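Local coordinates for protein spectinomycin phosphotransferase (Legionella pneumophila, PDB 3I1A) that phosphorylates the antibiotic spectinomycin, probably using a nucleotide as donor, and so gives the bacterium resistance to the drug, at residues A[122-125]-A[126-129]; A[149-152]-A[153-157]; A[277-280]-A[281-285]. All blocks are in the same frame, centred on the assembly; numbering follows the deposited sequence.

In the fold
Each of the three contacts joins successive turns of one helix, in three helices of the helical part of a protein-kinase-like fold, and they follow one another along the chain. Contact 1 closes helix 115-129, contact 2 spans helix 149-157, and contact 3 lies in the long helix 274-297. Contact 1 stands apart, its centre about 33 Å from that of contact 2 and about 21 Å from that of contact 3. Contacts 2 and 3 have centres about 15 Å apart and touch directly: Arg-151 NH1 makes a 2.8 Å salt bridge to Glu-283 OE1. This ion pair ties the short helix to the long one, whose Arg-284 lies about 7 Å by side chain from the magnesium-binding Asn-217.

Contact 1: residues A[122-125]-A[126-129]; sequences GKVL and RQIH
Leu-125 and His-129 meet because of their first torsions: CG of Leu-125 lies opposite the backbone N (chi1 -161°), while the imidazole of His-129 swings back beside its own N (chi1 -66°), toward the preceding turn. They are one turn apart near the end of helix 115-129. The branch carbon of Leu-125 does the touching, with its CG 3.7 Å from CE1 of His-129, and the two side chains cross at a slant. Leu-125 O sits over a face of the same ring, off-centre, 3.3 Å from CG of His-129. That oxygen also takes the backbone N-H of His-129 in a nearly straight bond of 3.0 Å (168° at the hydrogen), so one carbonyl both holds the turn and underlies the ring.

On the neighbouring flank Val-124 and Ile-128 pair through methyl groups, Val-124 CG1 to Ile-128 CD1 at 3.9 Å. The Ile-128 chain passes close over the backbone on its way, CG1 being 3.3 Å from Val-124 O. Leu-125 CD1 approaches the same methyl, Ile-128 CD1, at 4.1 Å. Ile-228 of strand 226-228 packs on both Val-124 and Ile-128, which joins this flank to the hairpin beside the magnesium-binding residues.

The ring's two nitrogens are bonded to residues beyond the helix: ND1 to Tyr-267 OH and NE2 to Asp-242 OD2. With its rotation fixed by these bonds and the leucine packed against it, the buried imidazole is probably held rigidly, and the aspartate would favour a proton on NE2.

Contact 2: residues A[149-152]-A[153-157]; sequences KWRE and IVRSF
Ile-153, Glu-152 and Arg-155 carry most of this contact within helix 149-157, a short alpha helix of the helical lobe whose i to i+4 backbone bonds run from Lys-149 to Ser-156. Ile-153 reaches back over the first turn, its CG1 chain lying beside the backbone N (chi1 -73°). From there CG1 is 3.4 Å from Lys-149 O, and the terminal methyl CD1 comes to rest 3.9 Å from CE3 of Trp-150. Isoleucine and indole lie alongside each other, pointing the same way. The aliphatic part of Lys-149 joins them, with CG of that lysine 4.1 Å from Ile-153 CD1.

Arg-155 runs extended along the other flank. Its guanidinium has Arg-151 O over one face, and its CG stands 3.3 Å from that same oxygen of Arg-151. Glu-152 crosses this arginine without pairing with it: the carboxylate and guanidinium planes are 79° apart, and OE2 of Glu-152 stays 5.5 Å from NH1 of Arg-155, so the contact there is made by the CG methylene of the glutamate. NH2 of Arg-155 and NE of Arg-151 instead both make salt bridges to Glu-193 OE1 on helix 182-198, a shared anion that probably offsets the like charges of the two arginines. On the backbone, Glu-152 O accepts the N-H of Ser-156 at 2.9 Å.

Contact 3: residues A[277-280]-A[281-285]; sequences LSYY and RHERI
Within the long helix 274-297 of the kinase-like fold's helical lobe, Ser-278 O is a double acceptor that takes two N-H groups of His-282. The backbone N of His-282 makes the usual i to i+4 bond at 3.1 Å, while ring atom ND1 donates a second one, 2.8 Å to Ser-278 O. The two donors come from opposite faces of the carbonyl plane; ND1 stands above it, with the oxygen close to the plane of the imidazole. The ring's rotation is thereby set, and a proton on ND1 is implied.

One residue along, Glu-283 CB lies over the face of the Tyr-279 ring, a CH-pi contact of 4.1 Å to the centroid. With CG opposite the backbone N (chi1 174°), that carbon lies 3.6 Å from Tyr-279 OH; the chain then bends at chi2, and the carboxylate ends within 9° of parallel to the ring. Its OE1 is held by Ser-192 OG of helix 182-198 and by the salt bridge to Arg-151; OE2 lies close to the carboxylate of Glu-287.

Arg-281 stretches away to bond with Met-244 O and Thr-329 OG1. Over the centre of one face of its guanidinium sits a methyl of the preceding turn, Leu-277 CD2, 4.1 Å from Arg-281 CZ.

Contact 1: residues A[122-125]-A[126-129]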
loop_
_atom_site.group_PDB
_atom_site.type_symbol
_atom_site.label_atom_id
_atom_site.label_comp_id
_atom_site.label_asym_id
_atom_site.label_seq_id
_atom_site.Cartn_x
_atom_site.Cartn_y
_atom_site.Cartn_z
ATOM N N GLY A 122 -0.581 14.980 -7.565
ATOM C CA GLY A 122 -1.952 15.126 -8.032
ATOM C C GLY A 122 -2.037 14.833 -9.529
ATOM O O GLY A 122 -2.962 14.158 -9.994
ATOM N N LYS A 123 -1.093 15.368 -10.303
ATOM C CA LYS A 123 -1.072 15.121 -11.753
ATOM C C LYS A 123 -0.943 13.616 -12.084
ATOM O O LYS A 123 -1.656 13.087 -12.934
ATOM C CB LYS A 123 0.096 15.887 -12.380
ATOM C CG LYS A 123 0.345 15.683 -13.884
ATOM C CD LYS A 123 1.626 16.436 -14.315
ATOM C CE LYS A 123 2.796 16.257 -13.307
ATOM N NZ LYS A 123 4.192 16.739 -13.718
ATOM N N VAL A 124 -0.043 12.929 -11.383
ATOM C CA VAL A 124 0.187 11.508 -11.633
ATOM C C VAL A 124 -0.974 10.626 -11.200
ATOM O O VAL A 124 -1.362 9.694 -11.914
ATOM C CB VAL A 124 1.503 11.045 -10.935
ATOM C CG1 VAL A 124 1.654 9.530 -11.029
ATOM C CG2 VAL A 124 2.683 11.726 -11.624
ATOM N N LEU A 125 -1.555 10.917 -10.053
ATOM C CA LEU A 125 -2.671 10.102 -9.618
ATOM C C LEU A 125 -3.853 10.340 -10.549
ATOM O O LEU A 125 -4.625 9.429 -10.807
ATOM C CB LEU A 125 -3.032 10.408 -8.173
ATOM C CG LEU A 125 -3.860 9.345 -7.461
ATOM C CD1 LEU A 125 -3.149 7.989 -7.527
ATOM C CD2 LEU A 125 -4.027 9.738 -6.002
ATOM N N ARG A 126 -4.011 11.549 -11.090
ATOM C CA ARG A 126 -5.114 11.753 -12.032
ATOM C C ARG A 126 -4.837 10.931 -13.302
ATOM O O ARG A 126 -5.752 10.350 -13.900
ATOM C CB ARG A 126 -5.259 13.246 -12.377
ATOM C CG ARG A 126 -6.391 13.569 -13.387
ATOM C CD ARG A 126 -7.769 13.276 -12.810
ATOM N NE ARG A 126 -8.842 13.511 -13.788
ATOM C CZ ARG A 126 -9.267 14.716 -14.173
ATOM N NH1 ARG A 126 -8.729 15.824 -13.671
ATOM N NH2 ARG A 126 -10.242 14.821 -15.077
ATOM N N GLN A 127 -3.573 10.885 -13.720
ATOM C CA GLN A 127 -3.178 10.114 -14.901
ATOM C C GLN A 127 -3.531 8.647 -14.720
ATOM O O GLN A 127 -4.012 7.986 -15.642
ATOM C CB GLN A 127 -1.667 10.189 -15.135
ATOM C CG GLN A 127 -1.173 11.345 -15.981
ATOM C CD GLN A 127 0.271 11.122 -16.401
ATOM O OE1 GLN A 127 1.172 11.211 -15.582
ATOM N NE2 GLN A 127 0.487 10.804 -17.671
ATOM N N ILE A 128 -3.259 8.143 -13.526
ATOM C CA ILE A 128 -3.527 6.750 -13.203
ATOM C C ILE A 128 -5.028 6.507 -13.230
ATOM O O ILE A 128 -5.506 5.561 -13.868
ATOM C CB ILE A 128 -2.927 6.382 -11.806
ATOM C CG1 ILE A 128 -1.397 6.362 -11.884
ATOM C CG2 ILE A 128 -3.446 5.006 -11.347
ATOM C CD1 ILE A 128 -0.708 6.527 -10.516
ATOM N N HIS A 129 -5.789 7.365 -12.567
ATOM C CA HIS A 129 -7.232 7.182 -12.535
ATOM C C HIS A 129 -7.883 7.288 -13.910
ATOM O O HIS A 129 -8.945 6.727 -14.126
ATOM C CB HIS A 129 -7.881 8.202 -11.589
ATOM C CG HIS A 129 -7.504 8.001 -10.155
ATOM N ND1 HIS A 129 -7.791 8.917 -9.169
ATOM C CD2 HIS A 129 -6.901 6.959 -9.537
ATOM C CE1 HIS A 129 -7.383 8.445 -8.000
ATOM N NE2 HIS A 129 -6.838 7.257 -8.198
#

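Contact 2: residues A[149-152]-A[153-157]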
loop_
_atom_site.group_PDB
_atom_site.type_symbol
_atom_site.label_atom_id
_atom_site.label_comp_id
_atom_site.label_asym_id
_atom_site.label_seq_id
_atom_site.Cartn_x
_atom_site.Cartn_y
_atom_site.Cartn_z
ATOM N N LYS A 149 -16.484 -7.860 5.905
ATOM C CA LYS A 149 -15.541 -8.735 6.618
ATOM C C LYS A 149 -14.898 -8.130 7.858
ATOM O O LYS A 149 -14.975 -8.697 8.956
ATOM C CB LYS A 149 -14.415 -9.211 5.691
ATOM C CG LYS A 149 -13.353 -10.037 6.438
ATOM C CD LYS A 149 -12.310 -10.654 5.524
ATOM C CE LYS A 149 -11.388 -11.573 6.318
ATOM N NZ LYS A 149 -10.517 -12.414 5.448
ATOM N N TRP A 150 -14.258 -6.982 7.678
ATOM C CA TRP A 150 -13.566 -6.306 8.768
ATOM C C TRP A 150 -14.505 -5.719 9.799
ATOM O O TRP A 150 -14.220 -5.748 10.999
ATOM C CB TRP A 150 -12.662 -5.219 8.191
ATOM C CG TRP A 150 -11.848 -5.763 7.084
ATOM C CD1 TRP A 150 -12.013 -5.536 5.744
ATOM C CD2 TRP A 150 -10.756 -6.678 7.208
ATOM N NE1 TRP A 150 -11.081 -6.253 5.024
ATOM C CE2 TRP A 150 -10.298 -6.964 5.898
ATOM C CE3 TRP A 150 -10.116 -7.285 8.298
ATOM C CZ2 TRP A 150 -9.231 -7.829 5.651
ATOM C CZ3 TRP A 150 -9.053 -8.147 8.050
ATOM C CH2 TRP A 150 -8.622 -8.410 6.737
ATOM N N ARG A 151 -15.624 -5.168 9.348
ATOM C CA ARG A 151 -16.564 -4.620 10.301
ATOM C C ARG A 151 -17.051 -5.741 11.216
ATOM O O ARG A 151 -17.222 -5.538 12.406
ATOM C CB ARG A 151 -17.750 -3.988 9.573
ATOM C CG ARG A 151 -17.372 -2.714 8.829
ATOM C CD ARG A 151 -18.599 -1.993 8.306
ATOM N NE ARG A 151 -19.205 -2.653 7.158
ATOM C CZ ARG A 151 -18.738 -2.589 5.917
ATOM N NH1 ARG A 151 -17.632 -1.898 5.651
ATOM N NH2 ARG A 151 -19.405 -3.183 4.927
ATOM N N GLU A 152 -17.267 -6.917 10.653
ATOM C CA GLU A 152 -17.735 -8.055 11.442
ATOM C C GLU A 152 -16.684 -8.473 12.456
ATOM O O GLU A 152 -17.011 -8.729 13.616
ATOM C CB GLU A 152 -18.087 -9.240 10.530
ATOM C CG GLU A 152 -19.258 -8.948 9.594
ATOM C CD GLU A 152 -19.604 -10.111 8.677
ATOM O OE1 GLU A 152 -18.683 -10.821 8.216
ATOM O OE2 GLU A 152 -20.801 -10.306 8.400
ATOM N N ILE A 153 -15.427 -8.527 12.029
ATOM C CA ILE A 153 -14.350 -8.915 12.941
ATOM C C ILE A 153 -14.257 -7.955 14.118
ATOM O O ILE A 153 -14.098 -8.384 15.263
ATOM C CB ILE A 153 -12.996 -8.959 12.215
ATOM C CG1 ILE A 153 -12.953 -10.177 11.295
ATOM C CG2 ILE A 153 -11.850 -9.050 13.226
ATOM C CD1 ILE A 153 -11.835 -10.120 10.268
ATOM N N VAL A 154 -14.362 -6.655 13.873
ATOM C CA VAL A 154 -14.265 -5.738 14.994
ATOM C C VAL A 154 -15.464 -5.940 15.929
ATOM O O VAL A 154 -15.336 -5.802 17.140
ATOM C CB VAL A 154 -14.186 -4.244 14.551
ATOM C CG1 VAL A 154 -14.159 -3.355 15.754
ATOM C CG2 VAL A 154 -12.906 -4.008 13.717
ATOM N N ARG A 155 -16.630 -6.273 15.378
ATOM C CA ARG A 155 -17.772 -6.483 16.272
ATOM C C ARG A 155 -17.543 -7.731 17.109
ATOM O O ARG A 155 -18.011 -7.796 18.248
ATOM C CB ARG A 155 -19.096 -6.619 15.494
ATOM C CG ARG A 155 -19.490 -5.344 14.788
ATOM C CD ARG A 155 -20.925 -5.366 14.300
ATOM N NE ARG A 155 -21.148 -4.328 13.306
ATOM C CZ ARG A 155 -21.127 -4.554 11.992
ATOM N NH1 ARG A 155 -20.904 -5.777 11.532
ATOM N NH2 ARG A 155 -21.317 -3.559 11.135
ATOM N N SER A 156 -16.841 -8.721 16.556
ATOM C CA SER A 156 -16.581 -9.939 17.320
ATOM C C SER A 156 -15.699 -9.621 18.524
ATOM O O SER A 156 -15.688 -10.383 19.492
ATOM C CB SER A 156 -15.910 -11.013 16.459
ATOM O OG SER A 156 -14.570 -10.666 16.136
ATOM N N PHE A 157 -14.972 -8.503 18.481
ATOM C CA PHE A 157 -14.106 -8.119 19.608
ATOM C C PHE A 157 -14.897 -7.609 20.805
ATOM O O PHE A 157 -14.460 -7.758 21.944
ATOM C CB PHE A 157 -13.119 -6.990 19.240
ATOM C CG PHE A 157 -12.077 -7.354 18.206
ATOM C CD1 PHE A 157 -11.868 -8.678 17.802
ATOM C CD2 PHE A 157 -11.280 -6.353 17.657
ATOM C CE1 PHE A 157 -10.890 -8.988 16.876
ATOM C CE2 PHE A 157 -10.288 -6.662 16.719
ATOM C CZ PHE A 157 -10.094 -7.978 16.330
#

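Contact 3: residues A[277-280]-A[281-285]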
loop_
_atom_site.group_PDB
_atom_site.type_symbol
_atom_site.label_atom_id
_atom_site.label_comp_id
_atom_site.label_asym_id
_atom_site.label_seq_id
_atom_site.Cartn_x
_atom_site.Cartn_y
_atom_site.Cartn_z
ATOM N N LEU A 277 -15.677 9.127 0.185
ATOM C CA LEU A 277 -14.397 9.506 0.796
ATOM C C LEU A 277 -14.445 9.235 2.314
ATOM O O LEU A 277 -13.492 8.710 2.894
ATOM C CB LEU A 277 -14.095 10.993 0.563
ATOM C CG LEU A 277 -12.659 11.446 0.872
ATOM C CD1 LEU A 277 -11.731 11.087 -0.282
ATOM C CD2 LEU A 277 -12.639 12.970 1.048
ATOM N N SER A 278 -15.560 9.586 2.951
ATOM C CA SER A 278 -15.690 9.359 4.394
ATOM C C SER A 278 -15.769 7.854 4.688
ATOM O O SER A 278 -15.227 7.377 5.687
ATOM C CB SER A 278 -16.927 10.063 4.946
ATOM O OG SER A 278 -16.998 9.894 6.362
ATOM N N TYR A 279 -16.441 7.108 3.817
ATOM C CA TYR A 279 -16.538 5.660 3.983
ATOM C C TYR A 279 -15.137 5.027 4.026
ATOM O O TYR A 279 -14.833 4.207 4.899
ATOM C CB TYR A 279 -17.297 5.023 2.819
ATOM C CG TYR A 279 -17.134 3.515 2.791
ATOM C CD1 TYR A 279 -17.781 2.712 3.727
ATOM C CD2 TYR A 279 -16.262 2.901 1.882
ATOM C CE1 TYR A 279 -17.563 1.338 3.761
ATOM C CE2 TYR A 279 -16.029 1.523 1.911
ATOM C CZ TYR A 279 -16.691 0.752 2.857
ATOM O OH TYR A 279 -16.477 -0.594 2.875
ATOM N N TYR A 280 -14.288 5.380 3.062
ATOM C CA TYR A 280 -12.956 4.791 3.039
ATOM C C TYR A 280 -12.099 5.149 4.241
ATOM O O TYR A 280 -11.396 4.294 4.756
ATOM C CB TYR A 280 -12.215 5.165 1.750
ATOM C CG TYR A 280 -12.586 4.274 0.588
ATOM C CD1 TYR A 280 -12.368 2.897 0.652
ATOM C CD2 TYR A 280 -13.145 4.802 -0.580
ATOM C CE1 TYR A 280 -12.693 2.069 -0.412
ATOM C CE2 TYR A 280 -13.465 3.990 -1.644
ATOM C CZ TYR A 280 -13.237 2.621 -1.564
ATOM O OH TYR A 280 -13.499 1.785 -2.634
ATOM N N ARG A 281 -12.156 6.398 4.695
ATOM C CA ARG A 281 -11.349 6.799 5.852
ATOM C C ARG A 281 -11.787 6.055 7.102
ATOM O O ARG A 281 -10.942 5.679 7.913
ATOM C CB ARG A 281 -11.438 8.297 6.091
ATOM C CG ARG A 281 -10.770 9.082 4.995
ATOM C CD ARG A 281 -10.819 10.565 5.292
ATOM N NE ARG A 281 -9.964 11.283 4.354
ATOM C CZ ARG A 281 -9.966 12.601 4.200
ATOM N NH1 ARG A 281 -10.782 13.364 4.918
ATOM N NH2 ARG A 281 -9.145 13.157 3.313
ATOM N N HIS A 282 -13.089 5.833 7.271
ATOM C CA HIS A 282 -13.542 5.077 8.439
ATOM C C HIS A 282 -13.230 3.595 8.261
ATOM O O HIS A 282 -12.716 2.951 9.173
ATOM C CB HIS A 282 -15.064 5.261 8.672
ATOM C CG HIS A 282 -15.446 6.612 9.215
ATOM N ND1 HIS A 282 -15.449 7.756 8.447
ATOM C CD2 HIS A 282 -15.798 7.000 10.464
ATOM C CE1 HIS A 282 -15.788 8.790 9.196
ATOM N NE2 HIS A 282 -16.004 8.360 10.426
ATOM N N GLU A 283 -13.519 3.049 7.083
ATOM C CA GLU A 283 -13.291 1.630 6.825
ATOM C C GLU A 283 -11.824 1.211 6.876
ATOM O O GLU A 283 -11.502 0.115 7.329
ATOM C CB GLU A 283 -13.898 1.247 5.467
ATOM C CG GLU A 283 -13.614 -0.175 4.998
ATOM C CD GLU A 283 -14.184 -1.280 5.884
ATOM O OE1 GLU A 283 -15.129 -1.033 6.667
ATOM O OE2 GLU A 283 -13.686 -2.418 5.773
ATOM N N ARG A 284 -10.916 2.062 6.403
ATOM C CA ARG A 284 -9.511 1.675 6.473
ATOM C C ARG A 284 -9.089 1.537 7.941
ATOM O O ARG A 284 -8.292 0.660 8.270
ATOM C CB ARG A 284 -8.617 2.704 5.792
ATOM C CG ARG A 284 -7.194 2.185 5.575
ATOM C CD ARG A 284 -6.342 3.229 4.833
ATOM N NE ARG A 284 -4.994 2.718 4.595
ATOM C CZ ARG A 284 -3.999 2.794 5.475
ATOM N NH1 ARG A 284 -4.192 3.378 6.663
ATOM N NH2 ARG A 284 -2.817 2.257 5.175
ATOM N N ILE A 285 -9.625 2.392 8.815
ATOM C CA ILE A 285 -9.275 2.301 10.248
ATOM C C ILE A 285 -9.883 1.020 10.831
ATOM O O ILE A 285 -9.249 0.314 11.627
ATOM C CB ILE A 285 -9.750 3.551 11.024
ATOM C CG1 ILE A 285 -9.063 4.786 10.440
ATOM C CG2 ILE A 285 -9.410 3.433 12.508
ATOM C CD1 ILE A 285 -9.603 6.115 10.926
#